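Local coordinates for protein xylan esterase 1 (PDB 3FCY) that is thought to remove acetyl groups from acetylated xylan and other acetyl esters as a serine esterase of carbohydrate esterase family 7, and binds a calcium ion, at residues A[115-120]-A[162-167]; A[166-169]-A[174-177]; A[179-184]-A[277-282]; A[202-207]-A[215-220]; A[243-248]-A[300-305]. One frame throughout, in Å; residues are numbered along the deposited sequence.

Interaction 1. Residues A[115-120]-A[162-167]; sequences HGYSSN and GHIIRG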
# COMPACT_ATOMS: atom_id res chain seq x y z
N HIS A 115 26.27 -12.91 6.61
CA HIS A 115 24.84 -12.63 6.65
C HIS A 115 24.33 -11.37 5.97
O HIS A 115 25.10 -10.50 5.55
CB HIS A 115 24.37 -12.63 8.11
CG HIS A 115 24.93 -11.49 8.91
ND1 HIS A 115 24.53 -10.18 8.73
CD2 HIS A 115 25.88 -11.46 9.88
CE1 HIS A 115 25.20 -9.40 9.55
NE2 HIS A 115 26.03 -10.15 10.26
N GLY A 116 23.00 -11.29 5.88
CA GLY A 116 22.34 -10.17 5.26
C GLY A 116 22.42 -8.88 6.06
O GLY A 116 22.75 -8.88 7.25
N TYR A 117 22.11 -7.77 5.39
CA TYR A 117 22.15 -6.44 5.98
C TYR A 117 21.23 -6.30 7.20
O TYR A 117 20.03 -6.51 7.09
CB TYR A 117 21.75 -5.44 4.89
CG TYR A 117 22.22 -4.02 5.10
CD1 TYR A 117 23.32 -3.72 5.90
CD2 TYR A 117 21.59 -2.96 4.43
CE1 TYR A 117 23.79 -2.41 6.03
CE2 TYR A 117 22.06 -1.65 4.54
CZ TYR A 117 23.15 -1.39 5.34
OH TYR A 117 23.61 -0.09 5.46
N SER A 118 21.82 -5.95 8.34
CA SER A 118 21.12 -5.75 9.61
C SER A 118 20.84 -7.05 10.37
O SER A 118 20.32 -7.02 11.49
CB SER A 118 19.80 -4.99 9.40
OG SER A 118 18.74 -5.86 9.04
N SER A 119 21.19 -8.19 9.78
CA SER A 119 20.96 -9.47 10.43
C SER A 119 22.17 -9.90 11.24
O SER A 119 22.94 -9.06 11.70
CB SER A 119 20.64 -10.54 9.38
OG SER A 119 20.22 -11.75 9.99
N ASN A 120 22.34 -11.20 11.42
CA ASN A 120 23.47 -11.75 12.16
C ASN A 120 23.71 -13.20 11.71
O ASN A 120 23.05 -13.68 10.79
CB ASN A 120 23.21 -11.70 13.67
CG ASN A 120 21.96 -12.47 14.08
OD1 ASN A 120 21.69 -13.55 13.57
ND2 ASN A 120 21.21 -11.91 15.02
N GLY A 162 22.49 3.35 8.16
CA GLY A 162 23.32 2.84 7.09
C GLY A 162 24.82 2.73 7.30
O GLY A 162 25.46 3.67 7.77
N HIS A 163 25.37 1.58 6.94
CA HIS A 163 26.80 1.34 7.07
C HIS A 163 27.55 1.65 5.78
O HIS A 163 28.77 1.83 5.78
CB HIS A 163 27.06 -0.11 7.49
CG HIS A 163 26.91 -0.34 8.96
ND1 HIS A 163 26.96 -1.60 9.52
CD2 HIS A 163 26.75 0.52 10.00
CE1 HIS A 163 26.83 -1.50 10.84
NE2 HIS A 163 26.70 -0.23 11.15
N ILE A 164 26.83 1.71 4.66
CA ILE A 164 27.45 2.02 3.38
C ILE A 164 28.03 3.43 3.38
O ILE A 164 29.14 3.65 2.90
CB ILE A 164 26.45 1.90 2.21
CG1 ILE A 164 25.97 0.45 2.08
CG2 ILE A 164 27.10 2.38 0.91
CD1 ILE A 164 24.96 0.24 0.97
N ILE A 165 27.26 4.39 3.90
CA ILE A 165 27.71 5.78 3.96
C ILE A 165 28.41 6.10 5.27
O ILE A 165 28.79 7.25 5.50
CB ILE A 165 26.53 6.77 3.78
CG1 ILE A 165 25.51 6.59 4.91
CG2 ILE A 165 25.87 6.56 2.42
CD1 ILE A 165 24.44 7.67 4.92
N ARG A 166 28.56 5.11 6.14
CA ARG A 166 29.23 5.31 7.42
C ARG A 166 30.72 5.60 7.19
O ARG A 166 31.45 4.75 6.70
CB ARG A 166 29.05 4.07 8.31
CG ARG A 166 29.48 4.25 9.77
CD ARG A 166 28.68 5.36 10.48
NE ARG A 166 27.24 5.10 10.43
CZ ARG A 166 26.58 4.28 11.25
NH1 ARG A 166 27.22 3.62 12.20
NH2 ARG A 166 25.28 4.10 11.09
N GLY A 167 31.14 6.81 7.54
CA GLY A 167 32.53 7.20 7.34
C GLY A 167 32.77 7.78 5.95
O GLY A 167 33.91 8.04 5.56
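Tyr117 swings its ring to the side of its own carbonyl carbon (chi1 -158°), which carries the phenol oxygen across to the backbone of Gly162 and His163. The hydroxyl does the touching. His163 N donates to Tyr117 OH over 2.8 Å, in a nearly straight bond (161°) that arrives at the ring edge, close to the ring plane. Carbon atoms of the loop lie around the oxygen: Tyr117 OH is 3.4 Å from Gly162 CA and 4.0 Å from His163 CB, and Ile164 CG1 stands a little farther off. The base of the tyrosine is set by a type II turn from Gly116 to Ser119, where Gly116 O is gripped from opposite faces of its plane by His115 ND1, at 2.7 Å, and by Ser119 N. Tyr117 is predicted to bind substrate, and in related esterases the backbone N-H of this tyrosine lines the oxyanion hole. Its hydroxyl is also hydrogen-bonded to Glu252 OE1, and Leu160 of a second subunit packs against Tyr117. A phenylalanine here would probably leave His163 N without its acceptor and Glu252 OE1 without its mate. Chemically, one phenol oxygen shared between a peptide N-H and a carboxylate pins the ring's far end, tying the turn by the predicted active site to the loop 162-167.

Interaction 2. Residues A[166-169]-A[174-177]; sequences RGLD and NMLF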
# COMPACT_ATOMS: atom_id res chain seq x y z
N ARG A 166 28.56 5.11 6.14
CA ARG A 166 29.23 5.31 7.42
C ARG A 166 30.72 5.60 7.19
O ARG A 166 31.45 4.75 6.70
CB ARG A 166 29.05 4.07 8.31
CG ARG A 166 29.48 4.25 9.77
CD ARG A 166 28.68 5.36 10.48
NE ARG A 166 27.24 5.10 10.43
CZ ARG A 166 26.58 4.28 11.25
NH1 ARG A 166 27.22 3.62 12.20
NH2 ARG A 166 25.28 4.10 11.09
N GLY A 167 31.14 6.81 7.54
CA GLY A 167 32.53 7.20 7.34
C GLY A 167 32.77 7.78 5.95
O GLY A 167 33.91 8.04 5.56
N LEU A 168 31.69 7.98 5.21
CA LEU A 168 31.79 8.53 3.85
C LEU A 168 32.34 9.96 3.84
O LEU A 168 33.04 10.34 2.90
CB LEU A 168 30.43 8.47 3.16
CG LEU A 168 30.36 8.91 1.69
CD1 LEU A 168 31.30 8.07 0.84
CD2 LEU A 168 28.93 8.78 1.20
N ASP A 169 32.02 10.76 4.86
CA ASP A 169 32.52 12.14 4.93
C ASP A 169 33.82 12.21 5.72
O ASP A 169 34.33 13.30 6.00
CB ASP A 169 31.50 13.08 5.59
CG ASP A 169 30.31 13.38 4.71
OD1 ASP A 169 30.47 13.43 3.47
OD2 ASP A 169 29.20 13.58 5.26
N ASN A 174 38.74 5.31 6.65
CA ASN A 174 37.90 5.15 7.84
C ASN A 174 36.48 4.69 7.52
O ASN A 174 35.60 4.69 8.38
CB ASN A 174 37.85 6.45 8.64
CG ASN A 174 39.22 6.91 9.10
OD1 ASN A 174 40.03 6.11 9.59
ND2 ASN A 174 39.49 8.21 8.97
N MET A 175 36.26 4.30 6.26
CA MET A 175 34.94 3.84 5.85
C MET A 175 34.68 2.49 6.52
O MET A 175 35.50 1.58 6.42
CB MET A 175 34.88 3.74 4.33
CG MET A 175 34.93 5.11 3.67
SD MET A 175 35.11 5.08 1.89
CE MET A 175 33.44 4.66 1.39
N LEU A 176 33.55 2.37 7.20
CA LEU A 176 33.22 1.15 7.93
C LEU A 176 33.22 -0.15 7.13
O LEU A 176 33.70 -1.16 7.63
CB LEU A 176 31.88 1.31 8.65
CG LEU A 176 31.46 0.11 9.51
CD1 LEU A 176 32.54 -0.20 10.54
CD2 LEU A 176 30.13 0.40 10.20
N PHE A 177 32.69 -0.15 5.91
CA PHE A 177 32.69 -1.41 5.15
C PHE A 177 34.10 -1.80 4.72
O PHE A 177 34.34 -2.92 4.29
CB PHE A 177 31.76 -1.34 3.94
CG PHE A 177 30.39 -1.92 4.20
CD1 PHE A 177 30.25 -3.27 4.54
CD2 PHE A 177 29.26 -1.12 4.15
CE1 PHE A 177 28.99 -3.81 4.82
CE2 PHE A 177 28.00 -1.66 4.43
CZ PHE A 177 27.86 -3.00 4.77
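Arg166 lays the root of its side chain along Leu176, the two running side by side in the same direction: Arg166 CG comes 3.9 Å from Leu176 CD2, and Arg166 CB is 4.0 Å from Leu176 CB. Of the side chain, the methylene part makes this contact. Bends at chi2 and chi3 (60° and 57°) then lead the guanidinium off from the leucine to a hydrogen bond with Thr159 O of a second subunit, so one residue joins an apolar packing surface to a subunit boundary. The backbones beside this pair are tied, for Leu176 N donates to Arg166 O over 3.2 Å, almost straight at the hydrogen though tilted out of the carbonyl plane. Next along, Gly167 comes within 4.4 Å of Met175, CA to CA. A beta carbon on Gly167 would run into Asn174 O, and its positive phi is a further reason why a side chain would fit badly. Met175 stands at the N-cap of helix 176-192, and its CG lies 3.6 Å from Gly167 O. The bent end of the methionine runs alongside Leu168, bringing Met175 CE to 4.1 Å from Leu168 CD1. Helix 267-274 adjoins this apolar patch, Leu274 touching Leu168 and Lys273 touching Met175. The chemistry is that of a helix start: a first-turn N-H, which has no carbonyl earlier in its own helix to bind, is satisfied by a loop carbonyl, with the aliphatic carbons of Arg166 and Leu176 packed next to it.

Interaction 3. Residues A[179-184]-A[277-282]; sequences HIFLDT and IDVKNL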
# COMPACT_ATOMS: atom_id res chain seq x y z
N HIS A 179 36.58 -1.72 6.88
CA HIS A 179 37.00 -2.53 8.02
C HIS A 179 36.27 -3.88 7.99
O HIS A 179 36.88 -4.92 8.25
CB HIS A 179 36.68 -1.81 9.34
CG HIS A 179 37.15 -0.39 9.38
ND1 HIS A 179 38.32 0.03 8.79
CD2 HIS A 179 36.60 0.71 9.95
CE1 HIS A 179 38.48 1.32 9.00
NE2 HIS A 179 37.45 1.76 9.70
N ILE A 180 34.98 -3.84 7.69
CA ILE A 180 34.18 -5.06 7.62
C ILE A 180 34.76 -6.01 6.57
O ILE A 180 34.89 -7.20 6.82
CB ILE A 180 32.70 -4.74 7.28
CG1 ILE A 180 32.08 -3.92 8.41
CG2 ILE A 180 31.92 -6.04 7.07
CD1 ILE A 180 30.67 -3.40 8.12
N PHE A 181 35.10 -5.48 5.40
CA PHE A 181 35.69 -6.31 4.36
C PHE A 181 36.97 -6.93 4.92
O PHE A 181 37.22 -8.12 4.75
CB PHE A 181 36.02 -5.48 3.11
CG PHE A 181 34.82 -5.12 2.26
CD1 PHE A 181 33.52 -5.35 2.70
CD2 PHE A 181 35.01 -4.51 1.02
CE1 PHE A 181 32.42 -4.99 1.92
CE2 PHE A 181 33.92 -4.14 0.23
CZ PHE A 181 32.62 -4.38 0.68
N LEU A 182 37.79 -6.11 5.58
CA LEU A 182 39.03 -6.60 6.17
C LEU A 182 38.76 -7.69 7.20
O LEU A 182 39.53 -8.65 7.30
CB LEU A 182 39.82 -5.45 6.82
CG LEU A 182 40.47 -4.47 5.84
CD1 LEU A 182 41.18 -3.35 6.62
CD2 LEU A 182 41.46 -5.22 4.95
N ASP A 183 37.66 -7.57 7.95
CA ASP A 183 37.32 -8.59 8.93
C ASP A 183 37.12 -9.94 8.23
O ASP A 183 37.57 -10.97 8.72
CB ASP A 183 36.03 -8.25 9.70
CG ASP A 183 36.17 -7.04 10.60
OD1 ASP A 183 37.29 -6.74 11.08
OD2 ASP A 183 35.13 -6.39 10.86
N THR A 184 36.44 -9.93 7.08
CA THR A 184 36.21 -11.19 6.37
C THR A 184 37.53 -11.81 5.92
O THR A 184 37.73 -13.01 6.04
CB THR A 184 35.27 -11.02 5.13
OG1 THR A 184 35.97 -10.36 4.07
CG2 THR A 184 34.03 -10.22 5.50
N ILE A 277 34.48 0.56 -1.90
CA ILE A 277 33.78 -0.57 -1.31
C ILE A 277 32.73 -1.17 -2.25
O ILE A 277 31.73 -1.73 -1.81
CB ILE A 277 33.11 -0.17 0.03
CG1 ILE A 277 32.13 0.99 -0.18
CG2 ILE A 277 34.18 0.23 1.04
CD1 ILE A 277 31.36 1.38 1.07
N ASP A 278 32.99 -1.02 -3.54
CA ASP A 278 32.12 -1.56 -4.58
C ASP A 278 32.71 -2.92 -4.94
O ASP A 278 33.77 -2.98 -5.58
CB ASP A 278 32.15 -0.64 -5.81
CG ASP A 278 31.23 -1.10 -6.92
OD1 ASP A 278 30.83 -2.28 -6.92
OD2 ASP A 278 30.91 -0.28 -7.81
N VAL A 279 32.06 -4.00 -4.52
CA VAL A 279 32.58 -5.34 -4.79
C VAL A 279 32.85 -5.64 -6.26
O VAL A 279 33.68 -6.50 -6.57
CB VAL A 279 31.66 -6.46 -4.23
CG1 VAL A 279 31.60 -6.36 -2.71
CG2 VAL A 279 30.26 -6.36 -4.84
N LYS A 280 32.18 -4.94 -7.17
CA LYS A 280 32.42 -5.19 -8.58
C LYS A 280 33.85 -4.77 -8.92
O LYS A 280 34.41 -5.23 -9.92
CB LYS A 280 31.43 -4.42 -9.46
CG LYS A 280 31.94 -3.07 -9.94
CD LYS A 280 30.93 -2.37 -10.83
CE LYS A 280 31.52 -1.12 -11.45
NZ LYS A 280 32.14 -0.23 -10.42
N ASN A 281 34.44 -3.91 -8.09
CA ASN A 281 35.81 -3.45 -8.33
C ASN A 281 36.83 -4.43 -7.74
O ASN A 281 37.95 -4.55 -8.25
CB ASN A 281 36.04 -2.06 -7.73
CG ASN A 281 35.29 -0.96 -8.47
OD1 ASN A 281 35.02 -1.07 -9.66
ND2 ASN A 281 34.96 0.12 -7.76
N LEU A 282 36.45 -5.12 -6.67
CA LEU A 282 37.33 -6.09 -6.03
C LEU A 282 37.26 -7.43 -6.76
O LEU A 282 38.20 -8.23 -6.72
CB LEU A 282 36.91 -6.30 -4.57
CG LEU A 282 37.24 -5.22 -3.54
CD1 LEU A 282 36.57 -5.54 -2.21
CD2 LEU A 282 38.76 -5.15 -3.37
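Phe181 and Leu282 form the close part of this contact, with Leu282 CD1 3.7 Å from Phe181 CD2 and the two side chains crossing obliquely. The phenyl group, turned beside its own backbone nitrogen (chi1 -76°), enters the segment 277-282 with its far end first. Ile277 O stands at the ring edge, near its plane, 3.7 Å from Phe181 CZ. The fit is looser on the other flanks: Val279 CG1 approaches Phe181 CZ at 4.1 Å, its side chain roughly perpendicular to the phenylalanine, and Ile277 CB is as far from Phe181 CE2. The polar groups of 277-282 are busy elsewhere. Asp278, whose CB points away from the phenylalanine, caps the short helix by accepting from Lys280 N, and its OD2 forms a 2.9 Å salt bridge with Lys280 NZ. An alanine in place of Phe181 would remove the one side chain spanning the two segments and is likely to open a gap beside Leu282 and Val279. Helices 176-192, 209-220 and 50-62 meet the segment 277-282 here: the Phe181 side chain also touches Leu213 and Leu220 of helix 209-220, while Leu282 reaches Phe50 and Trp54 of helix 50-62.

Interaction 4. Residues A[202-207]-A[215-220]; sequences VGVMGP and LACAAL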
# COMPACT_ATOMS: atom_id res chain seq x y z
N VAL A 202 38.84 -24.08 1.47
CA VAL A 202 37.96 -23.16 2.18
C VAL A 202 37.02 -22.42 1.22
O VAL A 202 37.45 -21.89 0.20
CB VAL A 202 38.76 -22.10 2.99
CG1 VAL A 202 37.81 -21.08 3.61
CG2 VAL A 202 39.57 -22.78 4.08
N GLY A 203 35.74 -22.41 1.56
CA GLY A 203 34.75 -21.74 0.75
C GLY A 203 34.00 -20.69 1.57
O GLY A 203 33.94 -20.78 2.80
N VAL A 204 33.44 -19.70 0.89
CA VAL A 204 32.69 -18.64 1.55
C VAL A 204 31.35 -18.50 0.85
O VAL A 204 31.25 -18.73 -0.36
CB VAL A 204 33.45 -17.29 1.52
CG1 VAL A 204 34.83 -17.46 2.15
CG2 VAL A 204 33.58 -16.79 0.10
N MET A 205 30.31 -18.13 1.59
CA MET A 205 28.98 -18.02 1.02
C MET A 205 28.07 -17.06 1.78
O MET A 205 28.25 -16.83 2.98
CB MET A 205 28.35 -19.42 1.00
CG MET A 205 26.89 -19.49 0.62
SD MET A 205 26.37 -21.22 0.44
CE MET A 205 26.69 -21.82 2.06
N GLY A 206 27.08 -16.51 1.08
CA GLY A 206 26.14 -15.60 1.70
C GLY A 206 25.18 -14.96 0.73
O GLY A 206 25.47 -14.87 -0.48
N PRO A 207 24.01 -14.52 1.21
CA PRO A 207 23.01 -13.87 0.36
C PRO A 207 22.99 -12.35 0.59
O PRO A 207 23.25 -11.88 1.69
CB PRO A 207 21.71 -14.52 0.82
CG PRO A 207 21.93 -14.57 2.33
CD PRO A 207 23.40 -14.99 2.47
N LEU A 215 32.21 -12.09 -1.92
CA LEU A 215 33.05 -11.66 -3.03
C LEU A 215 34.25 -10.88 -2.49
O LEU A 215 35.39 -11.11 -2.90
CB LEU A 215 32.25 -10.78 -3.99
CG LEU A 215 31.07 -11.43 -4.72
CD1 LEU A 215 30.27 -10.36 -5.45
CD2 LEU A 215 31.57 -12.48 -5.71
N ALA A 216 33.99 -9.96 -1.56
CA ALA A 216 35.05 -9.16 -0.97
C ALA A 216 36.08 -10.04 -0.27
O ALA A 216 37.29 -9.86 -0.43
CB ALA A 216 34.46 -8.16 0.03
N CYS A 217 35.59 -11.01 0.50
CA CYS A 217 36.46 -11.92 1.22
C CYS A 217 37.36 -12.73 0.29
O CYS A 217 38.57 -12.83 0.51
CB CYS A 217 35.61 -12.88 2.06
SG CYS A 217 36.56 -14.13 2.92
N ALA A 218 36.77 -13.32 -0.74
CA ALA A 218 37.52 -14.13 -1.70
C ALA A 218 38.46 -13.25 -2.53
O ALA A 218 39.42 -13.75 -3.12
CB ALA A 218 36.57 -14.88 -2.62
N ALA A 219 38.18 -11.95 -2.56
CA ALA A 219 39.01 -11.02 -3.32
C ALA A 219 40.23 -10.59 -2.51
O ALA A 219 41.34 -10.50 -3.04
CB ALA A 219 38.19 -9.80 -3.72
N LEU A 220 40.01 -10.34 -1.22
CA LEU A 220 41.07 -9.90 -0.33
C LEU A 220 41.91 -11.04 0.24
O LEU A 220 43.01 -10.82 0.74
CB LEU A 220 40.47 -9.04 0.79
CG LEU A 220 39.90 -7.72 0.26
CD1 LEU A 220 39.06 -7.04 1.34
CD2 LEU A 220 41.04 -6.80 -0.20
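No ring or amide stands between Val204 and Cys217 where they meet; the flat group beside them belongs to Phe114 on strand 108-114, whose aromatic side chain touches both. The meeting itself is between branches and a thiol. Val204 CG1, the branch beside the backbone nitrogen (chi1 -56°), lies 3.8 Å from Cys217 SG. The sulfur is brought there by a first torsion of 176°, which sets it beside its own carbonyl carbon. The other branch, Val204 CG2, reaches Ala218 CB at a looser 4.5 Å. Cys217 SG and Ala218 CB thus offer the valine a neighbouring pair of small side chains, and the backbones can come near: Val204 and Ala218 are 7.4 Å apart, CA to CA. Strand 202-207 and helix 209-220 open a beta-alpha-beta unit that strand 226-230 completes, and Val227 of that strand touches both Val204 and Ala218. Gly206, farther along the strand, belongs to what looks like a nucleophile elbow, the strained turn that carries the predicted nucleophile Ser208 in this fold. In chemical terms the contact is one of dispersion: the two segments share no hydrogen bond and meet through methyl groups and a thiol, so its strength probably rests on close fit and burial.

Interaction 5. Residues A[243-248]-A[300-305]; sequences LDLAKN and VCPPST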
# COMPACT_ATOMS: atom_id res chain seq x y z
N LEU A 243 18.86 3.86 -11.75
CA LEU A 243 17.59 3.18 -11.97
C LEU A 243 16.49 3.67 -11.02
O LEU A 243 15.42 3.08 -10.96
CB LEU A 243 17.77 1.67 -11.79
CG LEU A 243 18.74 0.96 -12.73
CD1 LEU A 243 18.97 -0.47 -12.26
CD2 LEU A 243 18.19 0.98 -14.15
N ASP A 244 16.77 4.75 -10.29
CA ASP A 244 15.82 5.29 -9.32
C ASP A 244 15.46 4.17 -8.33
O ASP A 244 14.32 4.06 -7.89
CB ASP A 244 14.53 5.79 -10.00
CG ASP A 244 14.76 7.03 -10.85
OD1 ASP A 244 15.69 7.82 -10.56
OD2 ASP A 244 13.99 7.23 -11.82
N LEU A 245 16.45 3.36 -8.00
CA LEU A 245 16.26 2.24 -7.08
C LEU A 245 17.09 2.39 -5.81
O LEU A 245 17.22 1.44 -5.03
CB LEU A 245 16.60 0.93 -7.79
CG LEU A 245 15.45 -0.01 -8.17
CD1 LEU A 245 14.17 0.76 -8.36
CD2 LEU A 245 15.82 -0.78 -9.43
N ALA A 246 17.65 3.58 -5.61
CA ALA A 246 18.44 3.85 -4.41
C ALA A 246 17.44 3.99 -3.27
O ALA A 246 17.28 5.05 -2.67
CB ALA A 246 19.25 5.14 -4.57
N LYS A 247 16.75 2.89 -3.00
CA LYS A 247 15.75 2.82 -1.94
C LYS A 247 15.84 1.44 -1.31
O LYS A 247 16.71 0.64 -1.68
CB LYS A 247 14.35 3.07 -2.51
CG LYS A 247 13.91 2.09 -3.60
CD LYS A 247 12.55 2.49 -4.17
CE LYS A 247 12.12 1.61 -5.34
NZ LYS A 247 11.88 0.18 -4.96
N ASN A 248 14.95 1.14 -0.37
CA ASN A 248 14.98 -0.15 0.30
C ASN A 248 16.36 -0.29 0.95
O ASN A 248 16.76 0.55 1.75
CB ASN A 248 14.73 -1.28 -0.70
CG ASN A 248 13.37 -1.17 -1.39
OD1 ASN A 248 12.34 -1.09 -0.72
ND2 ASN A 248 13.37 -1.16 -2.72
N VAL A 300 15.71 -4.86 -5.07
CA VAL A 300 16.55 -4.51 -3.93
C VAL A 300 18.00 -4.48 -4.43
O VAL A 300 18.74 -3.53 -4.19
CB VAL A 300 16.41 -5.55 -2.80
CG1 VAL A 300 17.30 -5.18 -1.62
CG2 VAL A 300 14.95 -5.62 -2.36
N CYS A 301 18.38 -5.54 -5.13
CA CYS A 301 19.71 -5.64 -5.72
C CYS A 301 19.48 -5.84 -7.22
O CYS A 301 19.43 -6.98 -7.71
CB CYS A 301 20.49 -6.83 -5.15
SG CYS A 301 21.07 -6.62 -3.43
N PRO A 302 19.31 -4.74 -7.95
CA PRO A 302 19.07 -4.74 -9.40
C PRO A 302 19.92 -5.77 -10.13
O PRO A 302 21.13 -5.86 -9.91
CB PRO A 302 19.42 -3.31 -9.80
CG PRO A 302 18.99 -2.52 -8.61
CD PRO A 302 19.52 -3.36 -7.46
N PRO A 303 19.30 -6.57 -11.00
CA PRO A 303 20.01 -7.61 -11.77
C PRO A 303 21.28 -7.08 -12.41
O PRO A 303 22.31 -7.76 -12.42
CB PRO A 303 18.98 -8.04 -12.80
CG PRO A 303 17.68 -7.87 -12.06
CD PRO A 303 17.87 -6.53 -11.37
N SER A 304 21.22 -5.86 -12.94
CA SER A 304 22.38 -5.26 -13.60
C SER A 304 23.57 -5.08 -12.65
O SER A 304 24.72 -5.24 -13.06
CB SER A 304 21.99 -3.91 -14.23
OG SER A 304 21.46 -3.01 -13.28
N THR A 305 23.31 -4.75 -11.39
CA THR A 305 24.40 -4.57 -10.44
C THR A 305 25.01 -5.93 -10.09
O THR A 305 26.20 -6.03 -9.78
CB THR A 305 23.94 -3.89 -9.14
OG1 THR A 305 22.99 -4.72 -8.46
CG2 THR A 305 23.30 -2.55 -9.45
O HOH W 1 17.73 -1.73 -2.27
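Leu243 and Leu245 flank Asp244, the C-prime residue of the Schellman motif that ends helix 237-242, and both rest on Pro302, the N-cap of helix 303-310. Leu243 CD1 is 3.8 Å from Pro302 CB, and it also lies 3.7 Å from Ser304 OG, whose polar end is taken up by Asp31 and Arg239. On the other leucine, Leu245 CD2 comes 3.7 Å from Pro302 CG. Each leucine and the proline run past one another in opposite senses, and the pyrrolidine ring is met at two adjacent carbons by two different side chains. In the motif Asp244 adopts a positive phi (56°), and its N-H and that of Leu245 bond back to Trp241 O and Val240 O; the reversal is consistent with both leucines reaching the same proline. Within 300-305, Thr305 OG1 donates to Pro302 O over 2.6 Å, in the carbonyl plane and on a lone pair, which ties the first turn of helix 303-310 to its start. A water lies between the segments farther along, within hydrogen-bonding distance of Lys247 O (2.6 Å) and Val300 O (2.8 Å). The loop leading into the proline is held by the predicted charge-relay residue Asp298, whose OD1 accepts from Cys301 N, while Val300 and Cys301 touch His327, the other predicted relay residue.

Interactions 1, 2 and 3 form a connected run: 1 and 2 share Arg166 and Gly167, both 2 and 3 use helix 176-192, and their centres lie 11 to 12 Å apart. Interaction 4, its centre about 10 Å from that of 3, touches it through Phe181 on Ala216 and Leu220, and falls, in sequence, between the two halves of 3. It sits against the central sheet, on the beta-alpha-beta unit of the predicted nucleophile. Interaction 5 is separate, about 16 to 22 Å from the others between centres, and its segments alternate with those of 3. Together they link loops around the predicted catalytic residues to the helices packed on the alpha/beta-hydrolase sheet.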